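Long-range contact in acidocalcisomal pyrophosphatase (Trypanosoma cruzi, PDB 5CUV), which probably hydrolyses inorganic diphosphate to phosphate with the help of magnesium ions, as a soluble pyrophosphatase of the acidocalcisome: residues A[36-50]-A[75-87]. Residues are numbered along the deposited sequence; the frame is centred on the assembly and turned at random.
Sequences IGTGLDTSLENVKPL and MEKRVMARMFSAF
Arg82 extends from helix 73-87 and gives its NH2 to the carbonyl O of Ile36, at 2.8 Å. The bond is bent, 145° at the hydrogen, but falls in the carbonyl plane on a lone pair, with the oxygen 18° out of the guanidinium plane. Toward the start of the helix, Leu50, at the N-cap of helix 51-56, sets its two methyls against different residues: CD1 meets CE of Met75, a selenomethionine, at 3.7 Å, while CD2 lies along the aliphatic part of Arg78, 3.5 Å from CD. Helix 73-87 belongs to an N-terminal domain resembling an EF-hand pair, with strands 95-96 and 129-130 joined antiparallel, far from the magnesium site. CB of Thr38 sits 3.3 Å from SE of selenomethionine Met83. With chi1 at 66°, the Thr38 hydroxyl faces back into its own loop, where OG1 accepts from Leu40 N in an ST turn. Leu40 CD1 touches Ala86 CB and makes a CH-pi contact over one face of the Phe87 ring, 4.2 Å from its centroid. Behind this shell, Glu60 salt-bridges Arg82 NH2 through OE2, which also accepts from Ile36 N-H, while OE1 accepts from Leu50 N-H; Pro179 of the second subunit packs on Met83.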
ATOM      1  N   ILE A  36     -31.421  24.396 -17.335  1.00 40.79           N
ATOM      2  CA  ILE A  36     -31.649  23.161 -18.053  1.00 37.88           C
ATOM      3  C   ILE A  36     -31.517  23.401 -19.552  1.00 38.17           C
ATOM      4  O   ILE A  36     -32.213  24.215 -20.118  1.00 38.36           O
ATOM      5  CB  ILE A  36     -33.066  22.607 -17.775  1.00 34.90           C
ATOM      6  CG1 ILE A  36     -33.462  22.836 -16.315  1.00 34.16           C
ATOM      7  CG2 ILE A  36     -33.130  21.180 -18.112  1.00 31.94           C
ATOM      8  CD1 ILE A  36     -32.413  22.487 -15.311  1.00 33.41           C
ATOM      9  N   GLY A  37     -30.620  22.688 -20.206  1.00 38.68           N
ATOM     10  CA  GLY A  37     -30.466  22.896 -21.623  1.00 40.06           C
ATOM     11  C   GLY A  37     -31.229  21.827 -22.373  1.00 41.54           C
ATOM     12  O   GLY A  37     -31.680  20.839 -21.782  1.00 40.83           O
ATOM     13  N   THR A  38     -31.364  22.045 -23.683  1.00 42.89           N
ATOM     14  CA  THR A  38     -32.044  21.145 -24.602  1.00 43.08           C
ATOM     15  C   THR A  38     -31.056  20.171 -25.204  1.00 44.16           C
ATOM     16  O   THR A  38     -31.449  19.105 -25.638  1.00 44.79           O
ATOM     17  CB  THR A  38     -32.664  21.906 -25.791  1.00 42.68           C
ATOM     18  OG1 THR A  38     -31.607  22.473 -26.588  1.00 43.47           O
ATOM     19  CG2 THR A  38     -33.603  23.019 -25.302  1.00 41.44           C
ATOM     20  N   GLY A  39     -29.785  20.537 -25.257  1.00 45.44           N
ATOM     21  CA  GLY A  39     -28.810  19.646 -25.861  1.00 49.49           C
ATOM     22  C   GLY A  39     -28.582  19.856 -27.361  1.00 52.28           C
ATOM     23  O   GLY A  39     -27.957  19.026 -28.015  1.00 52.27           O
ATOM     24  N   LEU A  40     -29.083  20.965 -27.898  1.00 55.81           N
ATOM     25  CA  LEU A  40     -28.941  21.328 -29.304  1.00 60.03           C
ATOM     26  C   LEU A  40     -28.336  22.745 -29.280  1.00 64.23           C
ATOM     27  O   LEU A  40     -28.496  23.473 -28.292  1.00 64.86           O
ATOM     28  CB  LEU A  40     -30.325  21.361 -29.970  1.00 59.06           C
ATOM     29  CG  LEU A  40     -31.339  20.237 -29.677  1.00 58.20           C
ATOM     30  CD1 LEU A  40     -32.697  20.667 -30.175  1.00 58.22           C
ATOM     31  CD2 LEU A  40     -30.933  18.923 -30.340  1.00 58.14           C
ATOM     32  N   ASP A  41     -27.654  23.150 -30.345  1.00 68.44           N
ATOM     33  CA  ASP A  41     -27.042  24.489 -30.405  1.00 73.19           C
ATOM     34  C   ASP A  41     -28.032  25.662 -30.314  1.00 75.86           C
ATOM     35  O   ASP A  41     -28.917  25.797 -31.162  1.00 76.66           O
ATOM     36  CB  ASP A  41     -26.238  24.601 -31.693  1.00 74.16           C
ATOM     37  CG  ASP A  41     -25.136  23.547 -31.775  1.00 76.32           C
ATOM     38  OD1 ASP A  41     -24.047  23.790 -31.202  1.00 77.67           O
ATOM     39  OD2 ASP A  41     -25.362  22.474 -32.393  1.00 76.44           O
ATOM     40  N   THR A  42     -27.878  26.521 -29.301  1.00 78.50           N
ATOM     41  CA  THR A  42     -28.794  27.671 -29.127  1.00 81.19           C
ATOM     42  C   THR A  42     -28.075  28.974 -28.712  1.00 82.74           C
ATOM     43  O   THR A  42     -26.918  29.201 -29.090  1.00 82.72           O
ATOM     44  CB  THR A  42     -29.931  27.344 -28.079  1.00 81.50           C
ATOM     45  OG1 THR A  42     -30.527  26.077 -28.402  1.00 81.60           O
ATOM     46  CG2 THR A  42     -31.043  28.436 -28.090  1.00 81.28           C
ATOM     47  N   SER A  43     -28.773  29.826 -27.955  1.00 84.53           N
ATOM     48  CA  SER A  43     -28.239  31.112 -27.480  1.00 86.13           C
ATOM     49  C   SER A  43     -28.768  31.406 -26.074  1.00 87.19           C
ATOM     50  O   SER A  43     -29.946  31.130 -25.779  1.00 87.87           O
ATOM     51  CB  SER A  43     -28.678  32.264 -28.401  1.00 86.24           C
ATOM     52  OG  SER A  43     -28.775  31.860 -29.754  1.00 85.79           O
ATOM     53  N   LEU A  44     -27.908  31.973 -25.222  1.00 87.83           N
ATOM     54  CA  LEU A  44     -28.271  32.325 -23.836  1.00 88.15           C
ATOM     55  C   LEU A  44     -29.291  33.488 -23.890  1.00 88.31           C
ATOM     56  O   LEU A  44     -30.488  33.266 -24.125  1.00 88.38           O
ATOM     57  CB  LEU A  44     -27.008  32.749 -23.035  1.00 87.75           C
ATOM     58  CG  LEU A  44     -25.728  31.885 -23.007  1.00 87.43           C
ATOM     59  CD1 LEU A  44     -24.492  32.784 -23.211  1.00 87.01           C
ATOM     60  CD2 LEU A  44     -25.631  31.100 -21.695  1.00 86.59           C
ATOM     61  N   GLU A  45     -28.783  34.711 -23.685  1.00 88.31           N
ATOM     62  CA  GLU A  45     -29.524  35.989 -23.699  1.00 88.04           C
ATOM     63  C   GLU A  45     -31.043  36.084 -23.417  1.00 87.61           C
ATOM     64  O   GLU A  45     -31.440  36.580 -22.356  1.00 87.50           O
ATOM     65  CB  GLU A  45     -29.226  36.731 -25.013  1.00 88.54           C
ATOM     66  CG  GLU A  45     -27.747  36.913 -25.291  1.00 89.26           C
ATOM     67  CD  GLU A  45     -26.961  37.112 -24.014  1.00 89.85           C
ATOM     68  OE1 GLU A  45     -27.329  38.013 -23.226  1.00 90.12           O
ATOM     69  OE2 GLU A  45     -25.982  36.365 -23.795  1.00 90.11           O
ATOM     70  N   ASN A  46     -31.886  35.639 -24.360  1.00 86.79           N
ATOM     71  CA  ASN A  46     -33.347  35.726 -24.199  1.00 85.24           C
ATOM     72  C   ASN A  46     -34.099  34.512 -23.645  1.00 83.95           C
ATOM     73  O   ASN A  46     -35.292  34.346 -23.922  1.00 84.26           O
ATOM     74  CB  ASN A  46     -34.014  36.156 -25.526  1.00 85.80           C
ATOM     75  CG  ASN A  46     -34.404  37.648 -25.538  1.00 86.29           C
ATOM     76  OD1 ASN A  46     -35.069  38.144 -24.618  1.00 86.30           O
ATOM     77  ND2 ASN A  46     -33.994  38.359 -26.583  1.00 85.68           N
ATOM     78  N   VAL A  47     -33.424  33.656 -22.881  1.00 81.76           N
ATOM     79  CA  VAL A  47     -34.107  32.506 -22.285  1.00 79.29           C
ATOM     80  C   VAL A  47     -34.402  32.898 -20.845  1.00 77.15           C
ATOM     81  O   VAL A  47     -33.481  33.235 -20.083  1.00 77.31           O
ATOM     82  CB  VAL A  47     -33.239  31.215 -22.299  1.00 79.47           C
ATOM     83  CG1 VAL A  47     -33.160  30.644 -23.712  1.00 79.13           C
ATOM     84  CG2 VAL A  47     -31.840  31.524 -21.766  1.00 80.04           C
ATOM     85  N   LYS A  48     -35.681  32.869 -20.477  1.00 73.87           N
ATOM     86  CA  LYS A  48     -36.084  33.240 -19.122  1.00 70.74           C
ATOM     87  C   LYS A  48     -36.008  32.084 -18.126  1.00 68.00           C
ATOM     88  O   LYS A  48     -36.677  31.061 -18.275  1.00 67.44           O
ATOM     89  CB  LYS A  48     -37.507  33.842 -19.127  1.00 70.87           C
ATOM     90  CG  LYS A  48     -37.713  35.062 -20.070  1.00 70.57           C
ATOM     91  CD  LYS A  48     -36.662  36.179 -19.862  1.00 69.53           C
ATOM     92  CE  LYS A  48     -36.783  37.265 -20.929  1.00 69.06           C
ATOM     93  NZ  LYS A  48     -35.448  37.831 -21.307  1.00 68.55           N
ATOM     94  N   PRO A  49     -35.181  32.234 -17.089  1.00 65.82           N
ATOM     95  CA  PRO A  49     -35.094  31.145 -16.124  1.00 64.17           C
ATOM     96  C   PRO A  49     -36.397  30.954 -15.346  1.00 62.06           C
ATOM     97  O   PRO A  49     -37.049  31.912 -14.952  1.00 61.24           O
ATOM     98  CB  PRO A  49     -33.901  31.558 -15.244  1.00 64.22           C
ATOM     99  CG  PRO A  49     -33.960  33.023 -15.286  1.00 64.94           C
ATOM    100  CD  PRO A  49     -34.250  33.314 -16.738  1.00 65.65           C
ATOM    101  N   LEU A  50     -36.773  29.702 -15.147  1.00 60.52           N
ATOM    102  CA  LEU A  50     -37.968  29.383 -14.411  1.00 59.54           C
ATOM    103  C   LEU A  50     -38.117  30.380 -13.252  1.00 60.12           C
ATOM    104  O   LEU A  50     -37.139  30.750 -12.609  1.00 59.65           O
ATOM    105  CB  LEU A  50     -37.884  27.954 -13.866  1.00 57.21           C
ATOM    106  CG  LEU A  50     -37.607  26.802 -14.816  1.00 55.54           C
ATOM    107  CD1 LEU A  50     -37.835  25.492 -14.096  1.00 56.86           C
ATOM    108  CD2 LEU A  50     -38.526  26.863 -15.977  1.00 55.37           C
HETATM  109  N   MSE A  75     -43.651  23.472 -13.901  1.00 50.18           N
HETATM  110  CA  MSE A  75     -42.234  23.640 -14.192  1.00 51.49           C
HETATM  111  C   MSE A  75     -41.754  22.759 -15.391  1.00 49.92           C
HETATM  112  O   MSE A  75     -40.950  23.204 -16.233  1.00 48.96           O
HETATM  113  CB  MSE A  75     -41.423  23.313 -12.939  1.00 56.55           C
HETATM  114  CG  MSE A  75     -41.622  24.308 -11.806  1.00 61.66           C
HETATM  115 SE   MSE A  75     -40.684  23.870 -10.192  1.00 70.93          SE
HETATM  116  CE  MSE A  75     -38.877  24.274 -10.803  1.00 65.45           C
ATOM    117  N   GLU A  76     -42.242  21.525 -15.496  1.00 47.88           N
ATOM    118  CA  GLU A  76     -41.830  20.717 -16.638  1.00 46.99           C
ATOM    119  C   GLU A  76     -42.308  21.361 -17.965  1.00 46.33           C
ATOM    120  O   GLU A  76     -41.574  21.389 -18.948  1.00 45.41           O
ATOM    121  CB  GLU A  76     -42.370  19.305 -16.449  1.00 46.79           C
ATOM    122  CG  GLU A  76     -41.702  18.587 -15.267  1.00 48.39           C
ATOM    123  CD  GLU A  76     -42.245  17.168 -15.036  1.00 49.01           C
ATOM    124  OE1 GLU A  76     -43.453  17.053 -14.703  1.00 48.80           O
ATOM    125  OE2 GLU A  76     -41.469  16.173 -15.193  1.00 50.03           O
ATOM    126  N   LYS A  77     -43.516  21.923 -17.959  1.00 46.08           N
ATOM    127  CA  LYS A  77     -44.080  22.596 -19.117  1.00 46.01           C
ATOM    128  C   LYS A  77     -43.151  23.663 -19.632  1.00 46.53           C
ATOM    129  O   LYS A  77     -42.819  23.705 -20.824  1.00 46.33           O
ATOM    130  CB  LYS A  77     -45.383  23.274 -18.740  1.00 46.18           C
ATOM    131  CG  LYS A  77     -46.114  24.008 -19.850  1.00 45.80           C
ATOM    132  CD  LYS A  77     -47.599  23.665 -19.734  1.00 47.43           C
ATOM    133  CE  LYS A  77     -48.507  24.424 -20.699  1.00 47.67           C
ATOM    134  NZ  LYS A  77     -48.611  25.871 -20.374  1.00 46.89           N
ATOM    135  N   ARG A  78     -42.725  24.542 -18.742  1.00 47.53           N
ATOM    136  CA  ARG A  78     -41.883  25.623 -19.186  1.00 49.07           C
ATOM    137  C   ARG A  78     -40.559  25.097 -19.743  1.00 48.84           C
ATOM    138  O   ARG A  78     -39.900  25.755 -20.557  1.00 49.46           O
ATOM    139  CB  ARG A  78     -41.676  26.635 -18.056  1.00 50.76           C
ATOM    140  CG  ARG A  78     -41.140  27.964 -18.578  1.00 55.74           C
ATOM    141  CD  ARG A  78     -40.843  28.998 -17.472  1.00 60.79           C
ATOM    142  NE  ARG A  78     -41.977  29.847 -17.057  1.00 64.09           N
ATOM    143  CZ  ARG A  78     -43.027  29.440 -16.337  1.00 66.52           C
ATOM    144  NH1 ARG A  78     -43.139  28.164 -15.927  1.00 67.74           N
ATOM    145  NH2 ARG A  78     -43.957  30.331 -15.993  1.00 67.09           N
ATOM    146  N   VAL A  79     -40.179  23.896 -19.329  1.00 48.64           N
ATOM    147  CA  VAL A  79     -38.941  23.311 -19.830  1.00 47.75           C
ATOM    148  C   VAL A  79     -39.140  22.680 -21.198  1.00 48.01           C
ATOM    149  O   VAL A  79     -38.355  22.899 -22.110  1.00 47.15           O
ATOM    150  CB  VAL A  79     -38.419  22.250 -18.891  1.00 46.58           C
ATOM    151  CG1 VAL A  79     -37.218  21.559 -19.519  1.00 45.44           C
ATOM    152  CG2 VAL A  79     -38.063  22.896 -17.563  1.00 46.17           C
HETATM  153  N   MSE A  80     -40.189  21.880 -21.310  1.00 48.80           N
HETATM  154  CA  MSE A  80     -40.528  21.195 -22.535  1.00 50.64           C
HETATM  155  C   MSE A  80     -40.823  22.258 -23.605  1.00 49.37           C
HETATM  156  O   MSE A  80     -40.507  22.086 -24.770  1.00 48.40           O
HETATM  157  CB  MSE A  80     -41.746  20.296 -22.329  1.00 56.04           C
HETATM  158  CG  MSE A  80     -41.495  19.137 -21.378  1.00 62.57           C
HETATM  159 SE   MSE A  80     -40.103  17.941 -21.936  1.00 75.64          SE
HETATM  160  CE  MSE A  80     -40.984  17.206 -23.513  1.00 67.28           C
ATOM    161  N   ALA A  81     -41.410  23.375 -23.205  1.00 48.76           N
ATOM    162  CA  ALA A  81     -41.682  24.469 -24.145  1.00 47.56           C
ATOM    163  C   ALA A  81     -40.363  24.999 -24.735  1.00 46.35           C
ATOM    164  O   ALA A  81     -40.281  25.292 -25.926  1.00 46.59           O
ATOM    165  CB  ALA A  81     -42.423  25.600 -23.427  1.00 47.27           C
ATOM    166  N   ARG A  82     -39.334  25.123 -23.906  1.00 45.35           N
ATOM    167  CA  ARG A  82     -38.036  25.584 -24.402  1.00 45.47           C
ATOM    168  C   ARG A  82     -37.465  24.515 -25.295  1.00 45.73           C
ATOM    169  O   ARG A  82     -36.714  24.811 -26.181  1.00 46.18           O
ATOM    170  CB  ARG A  82     -37.024  25.884 -23.274  1.00 44.40           C
ATOM    171  CG  ARG A  82     -37.515  26.868 -22.182  1.00 44.97           C
ATOM    172  CD  ARG A  82     -36.355  27.533 -21.474  1.00 46.07           C
ATOM    173  NE  ARG A  82     -35.439  26.578 -20.835  1.00 46.02           N
ATOM    174  CZ  ARG A  82     -35.207  26.553 -19.526  1.00 46.28           C
ATOM    175  NH1 ARG A  82     -35.808  27.423 -18.720  1.00 46.54           N
ATOM    176  NH2 ARG A  82     -34.391  25.656 -19.003  1.00 46.24           N
HETATM  177  N   MSE A  83     -37.821  23.264 -25.078  1.00 47.47           N
HETATM  178  CA  MSE A  83     -37.290  22.207 -25.919  1.00 49.78           C
HETATM  179  C   MSE A  83     -37.954  22.291 -27.263  1.00 48.84           C
HETATM  180  O   MSE A  83     -37.313  22.031 -28.306  1.00 47.72           O
HETATM  181  CB  MSE A  83     -37.549  20.840 -25.286  1.00 55.70           C
HETATM  182  CG  MSE A  83     -36.957  19.682 -26.073  1.00 62.10           C
HETATM  183 SE   MSE A  83     -35.040  19.661 -26.134  1.00 76.99          SE
HETATM  184  CE  MSE A  83     -34.710  19.040 -24.316  1.00 70.46           C
ATOM    185  N   PHE A  84     -39.238  22.673 -27.224  1.00 47.64           N
ATOM    186  CA  PHE A  84     -40.079  22.797 -28.418  1.00 46.22           C
ATOM    187  C   PHE A  84     -39.597  23.856 -29.344  1.00 45.64           C
ATOM    188  O   PHE A  84     -39.581  23.676 -30.555  1.00 44.56           O
ATOM    189  CB  PHE A  84     -41.489  23.163 -28.057  1.00 47.30           C
ATOM    190  CG  PHE A  84     -42.424  23.126 -29.213  1.00 47.37           C
ATOM    191  CD1 PHE A  84     -43.028  21.929 -29.587  1.00 46.70           C
ATOM    192  CD2 PHE A  84     -42.715  24.289 -29.924  1.00 48.03           C
ATOM    193  CE1 PHE A  84     -43.915  21.888 -30.651  1.00 46.98           C
ATOM    194  CE2 PHE A  84     -43.598  24.264 -30.994  1.00 48.24           C
ATOM    195  CZ  PHE A  84     -44.202  23.053 -31.356  1.00 48.03           C
ATOM    196  N   SER A  85     -39.223  24.982 -28.756  1.00 45.77           N
ATOM    197  CA  SER A  85     -38.742  26.115 -29.536  1.00 45.72           C
ATOM    198  C   SER A  85     -37.369  25.771 -30.112  1.00 45.45           C
ATOM    199  O   SER A  85     -37.023  26.172 -31.220  1.00 44.37           O
ATOM    200  CB  SER A  85     -38.699  27.354 -28.647  1.00 45.65           C
ATOM    201  OG  SER A  85     -38.233  28.486 -29.346  1.00 47.54           O
ATOM    202  N   ALA A  86     -36.593  24.993 -29.373  1.00 45.92           N
ATOM    203  CA  ALA A  86     -35.285  24.619 -29.881  1.00 47.13           C
ATOM    204  C   ALA A  86     -35.499  23.937 -31.224  1.00 47.70           C
ATOM    205  O   ALA A  86     -34.903  24.327 -32.222  1.00 48.11           O
ATOM    206  CB  ALA A  86     -34.561  23.658 -28.917  1.00 46.40           C
ATOM    207  N   PHE A  87     -36.360  22.921 -31.227  1.00 48.12           N
ATOM    208  CA  PHE A  87     -36.657  22.141 -32.419  1.00 48.07           C
ATOM    209  C   PHE A  87     -37.328  22.986 -33.483  1.00 49.23           C
ATOM    210  O   PHE A  87     -37.348  22.621 -34.650  1.00 48.74           O
ATOM    211  CB  PHE A  87     -37.531  20.952 -32.042  1.00 46.66           C
ATOM    212  CG  PHE A  87     -36.750  19.694 -31.706  1.00 44.97           C
ATOM    213  CD1 PHE A  87     -36.201  18.906 -32.718  1.00 44.59           C
ATOM    214  CD2 PHE A  87     -36.575  19.296 -30.376  1.00 44.16           C
ATOM    215  CE1 PHE A  87     -35.500  17.744 -32.406  1.00 44.94           C
ATOM    216  CE2 PHE A  87     -35.873  18.141 -30.044  1.00 42.49           C
ATOM    217  CZ  PHE A  87     -35.335  17.359 -31.047  1.00 44.30           C
TER